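Local structure of aminotransferase (3IF2) at residues F272-S275 with K276-L279; A313-A316 with T317-A321. The protein probably transfers amino groups between amino acids and keto acids, perhaps with valine and pyruvate as substrates, using pyridoxal 5'-phosphate as cofactor. All coordinates share one frame; numbering follows the deposited sequence.

Interaction 1 of 2, residues F272-S275 with K276-L279; sequences FSLS and KIGL. With PLP (pyridoxal-5'-phosphate), chain C.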
# COMPACT_ATOMS: atom_id res chain seq x y z
N PHE A 272 -8.25 12.67 -3.95
CA PHE A 272 -8.86 12.17 -5.19
C PHE A 272 -8.44 10.72 -5.36
O PHE A 272 -7.58 10.22 -4.62
CB PHE A 272 -8.43 12.96 -6.42
CG PHE A 272 -8.57 14.44 -6.28
CD1 PHE A 272 -7.56 15.19 -5.66
CD2 PHE A 272 -9.69 15.11 -6.79
CE1 PHE A 272 -7.67 16.56 -5.52
CE2 PHE A 272 -9.81 16.50 -6.67
CZ PHE A 272 -8.80 17.23 -6.04
N SER A 273 -9.05 10.06 -6.33
CA SER A 273 -8.76 8.66 -6.63
C SER A 273 -9.02 8.37 -8.10
O SER A 273 -9.83 9.06 -8.73
CB SER A 273 -9.65 7.78 -5.78
OG SER A 273 -9.35 6.41 -5.94
N LEU A 274 -8.29 7.37 -8.63
CA LEU A 274 -8.51 6.84 -9.98
C LEU A 274 -9.46 5.62 -9.95
O LEU A 274 -9.79 5.07 -11.01
CB LEU A 274 -7.19 6.46 -10.65
CG LEU A 274 -6.14 7.54 -10.92
CD1 LEU A 274 -4.95 6.93 -11.71
CD2 LEU A 274 -6.78 8.69 -11.68
N SER A 275 -9.91 5.21 -8.77
CA SER A 275 -10.78 4.04 -8.63
C SER A 275 -12.15 4.21 -9.29
O SER A 275 -12.59 3.35 -10.07
CB SER A 275 -10.96 3.67 -7.16
OG SER A 275 -9.72 3.38 -6.58
N LYS A 276 -12.77 5.35 -9.05
CA LYS A 276 -14.14 5.57 -9.53
C LYS A 276 -14.26 6.13 -10.94
O LYS A 276 -15.38 6.29 -11.42
CB LYS A 276 -14.93 6.32 -8.46
CG LYS A 276 -14.78 5.69 -7.01
CD LYS A 276 -15.29 4.23 -6.89
CE LYS A 276 -14.87 3.57 -5.58
NZ LYS A 276 -15.06 4.45 -4.41
N ILE A 277 -13.13 6.40 -11.60
CA ILE A 277 -13.13 6.69 -13.03
C ILE A 277 -13.09 5.35 -13.77
O ILE A 277 -13.27 5.34 -14.98
CB ILE A 277 -12.00 7.69 -13.54
CG1 ILE A 277 -10.58 7.10 -13.52
CG2 ILE A 277 -12.03 8.95 -12.71
CD1 ILE A 277 -9.53 8.02 -14.18
N GLY A 278 -12.81 4.25 -13.05
CA GLY A 278 -12.75 2.89 -13.58
C GLY A 278 -11.45 2.11 -13.41
O GLY A 278 -11.32 1.06 -14.02
N LEU A 279 -10.49 2.58 -12.59
CA LEU A 279 -9.18 1.90 -12.38
C LEU A 279 -8.91 1.49 -10.92
O LEU A 279 -7.78 1.67 -10.42
CB LEU A 279 -8.04 2.78 -12.90
CG LEU A 279 -8.07 3.25 -14.36
CD1 LEU A 279 -7.02 4.34 -14.61
CD2 LEU A 279 -7.91 2.06 -15.31
N1 PLP C . -13.89 7.44 -0.55
C2 PLP C . -15.19 6.99 -0.70
C2A PLP C . -16.29 7.95 -0.39
C3 PLP C . -15.43 5.67 -1.14
O3 PLP C . -16.71 5.19 -1.30
C4 PLP C . -14.35 4.80 -1.41
C4A PLP C . -14.67 3.33 -1.61
O4A PLP C . -14.19 2.68 -2.55
C5 PLP C . -13.01 5.29 -1.24
C6 PLP C . -12.82 6.62 -0.81
C5A PLP C . -11.75 4.43 -1.46
O4P PLP C . -11.29 4.42 -2.80
P PLP C . -9.84 3.84 -3.17
O1P PLP C . -8.93 3.33 -2.07
O2P PLP C . -9.21 5.03 -3.80
O3P PLP C . -10.10 2.74 -4.12
O HOH W 1 -12.18 8.03 -8.10
O HOH W 2 -7.27 3.17 -7.96
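The hydroxyl of S275 joins the turn to the cofactor: OG donates to phosphate O3P of PLP at 2.6 Å and accepts from a water that also donates to O of L279. Turned away from its own N and toward the phosphate (chi1 -175°), OG of S273 donates to O2P of PLP at 2.6 Å and takes the N-H of S275 at 3.1 Å, an ST turn. The short serine side chain keeps the hydroxyl close to the backbone, where at S273 one OG serves both phosphate and N-H. A type I turn from S275 to G278 follows, closed by N of G278 on O of S275 at 3.1 Å; N of L279 bonding O of L274 at 3.0 Å is a second, wider closure. At the backbone angles of G278 a CB would be jammed against the preceding carbonyl O. CG1 of I277 rests 3.3 Å from O of L274, and their side chains run side by side. Bent at chi2 and chi4, K276 brings NZ to donate to aldehyde O4A of PLP at 2.7 Å; it probably corresponds to the Schiff-base lysine of related aminotransferases. A methionine in its place would probably leave O4A without this donor and the cofactor without its amine. The turn follows strand 268-273; L274 and L279 pack on helix 311-321, I277 on helix 324-351, and Y79 of the second subunit packs against S275 and K276.

Interaction 2 of 2, residues A313-A316 with T317-A321; sequences AAIA and TPLVA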
# COMPACT_ATOMS: atom_id res chain seq x y z
N ALA A 313 -0.97 5.69 -12.46
CA ALA A 313 -0.32 6.93 -12.89
C ALA A 313 0.07 6.88 -14.37
O ALA A 313 -0.16 7.83 -15.10
CB ALA A 313 0.94 7.20 -12.03
N ALA A 314 0.64 5.76 -14.80
CA ALA A 314 1.09 5.59 -16.18
C ALA A 314 -0.07 5.73 -17.17
O ALA A 314 0.07 6.45 -18.16
CB ALA A 314 1.82 4.28 -16.36
N ILE A 315 -1.21 5.10 -16.88
CA ILE A 315 -2.39 5.22 -17.75
C ILE A 315 -2.94 6.65 -17.73
O ILE A 315 -3.20 7.21 -18.80
CB ILE A 315 -3.57 4.23 -17.39
CG1 ILE A 315 -3.48 2.90 -18.12
CG2 ILE A 315 -4.93 4.77 -17.89
CD1 ILE A 315 -2.25 2.24 -17.95
N ALA A 316 -3.10 7.20 -16.53
CA ALA A 316 -3.79 8.48 -16.34
C ALA A 316 -3.02 9.71 -16.76
O ALA A 316 -3.66 10.72 -17.12
CB ALA A 316 -4.25 8.61 -14.89
N THR A 317 -1.69 9.64 -16.75
CA THR A 317 -0.82 10.79 -17.09
C THR A 317 -1.19 11.48 -18.42
O THR A 317 -1.46 12.67 -18.40
CB THR A 317 0.70 10.42 -17.00
OG1 THR A 317 1.02 10.12 -15.64
CG2 THR A 317 1.62 11.53 -17.51
N PRO A 318 -1.23 10.74 -19.56
CA PRO A 318 -1.60 11.38 -20.82
C PRO A 318 -3.05 11.87 -20.87
O PRO A 318 -3.29 12.88 -21.52
CB PRO A 318 -1.35 10.28 -21.88
CG PRO A 318 -1.36 9.01 -21.13
CD PRO A 318 -0.76 9.36 -19.80
N LEU A 319 -3.97 11.19 -20.19
CA LEU A 319 -5.38 11.60 -20.15
C LEU A 319 -5.58 12.88 -19.30
O LEU A 319 -6.58 13.60 -19.48
CB LEU A 319 -6.30 10.45 -19.67
CG LEU A 319 -6.18 9.08 -20.36
CD1 LEU A 319 -7.13 8.06 -19.74
CD2 LEU A 319 -6.43 9.16 -21.84
N VAL A 320 -4.65 13.15 -18.36
CA VAL A 320 -4.66 14.40 -17.55
C VAL A 320 -4.05 15.52 -18.42
O VAL A 320 -4.64 16.61 -18.53
CB VAL A 320 -3.87 14.24 -16.20
CG1 VAL A 320 -3.63 15.57 -15.52
CG2 VAL A 320 -4.59 13.30 -15.27
N ALA A 321 -2.90 15.23 -19.04
CA ALA A 321 -2.21 16.18 -19.94
C ALA A 321 -3.10 16.80 -21.01
O ALA A 321 -3.00 18.00 -21.26
CB ALA A 321 -0.99 15.53 -20.62
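With chi1 at -65°, T317 holds OG1 beside its own backbone N, a setting that swings the hydroxyl back over the preceding turn, where OG1 donates to O of A313 at 2.6 Å. V320 uses its first torsion in a similar way: CG2, set anti to the carbonyl carbon, settles 3.3 Å from O of A316. The carbonyl of A313 is gripped twice, because N of T317 also donates to its O, at 2.9 Å. The two donors come from opposite faces of the carbonyl plane: the amide is tilted from it by only 21°, whereas the hydroxyl stands well above it, 44° out. Threonine thus satisfies its hydroxyl within the helix, and its side chain also touches F88 of helix 86-100.

Next comes P318, which has no N-H to give to the turn before. Its ring carbon CD takes the place of that hydrogen, 3.4 Å from O of A314 and equally 3.4 Å from O of I315, and the helix kinks here. The i to i+4 pattern is regular again at V320, whose N donates to O of A316 at 2.9 Å, almost in line with the carbonyl bond. Along one flank, CG2 of I315 and CD1 of L319 make a loose apolar contact at 4.4 Å. The small A316 lets F88 and L274 come close, while L319 reaches L51 and T55 of helix 46-60. Together these features make the last turns of helix 311-321 a proline-kinked alpha helix, in which a threonine side chain returns to the carbonyl four residues earlier just ahead of the proline.

Both contacts are local, yet they differ in chemistry. Interaction 1 is wholly buried, with its centre about 10 Å from that of the chain; its serine and lysine side chains serve the cofactor, while its backbone groups fold the turn. Interaction 2 lies farther out, about 22 Å from the chain centre; some of its residues are partly exposed, and its polar groups serve mainly the helix itself. The two meet directly: CD1 of L274 packs on CB of A316 at 3.7 Å, and CD1 of L279 on CG2 of I315 at 3.9 Å. Helix 311-321 therefore backs the apolar side of the 272-279 turn, while the polar side chains of that turn reach the cofactor.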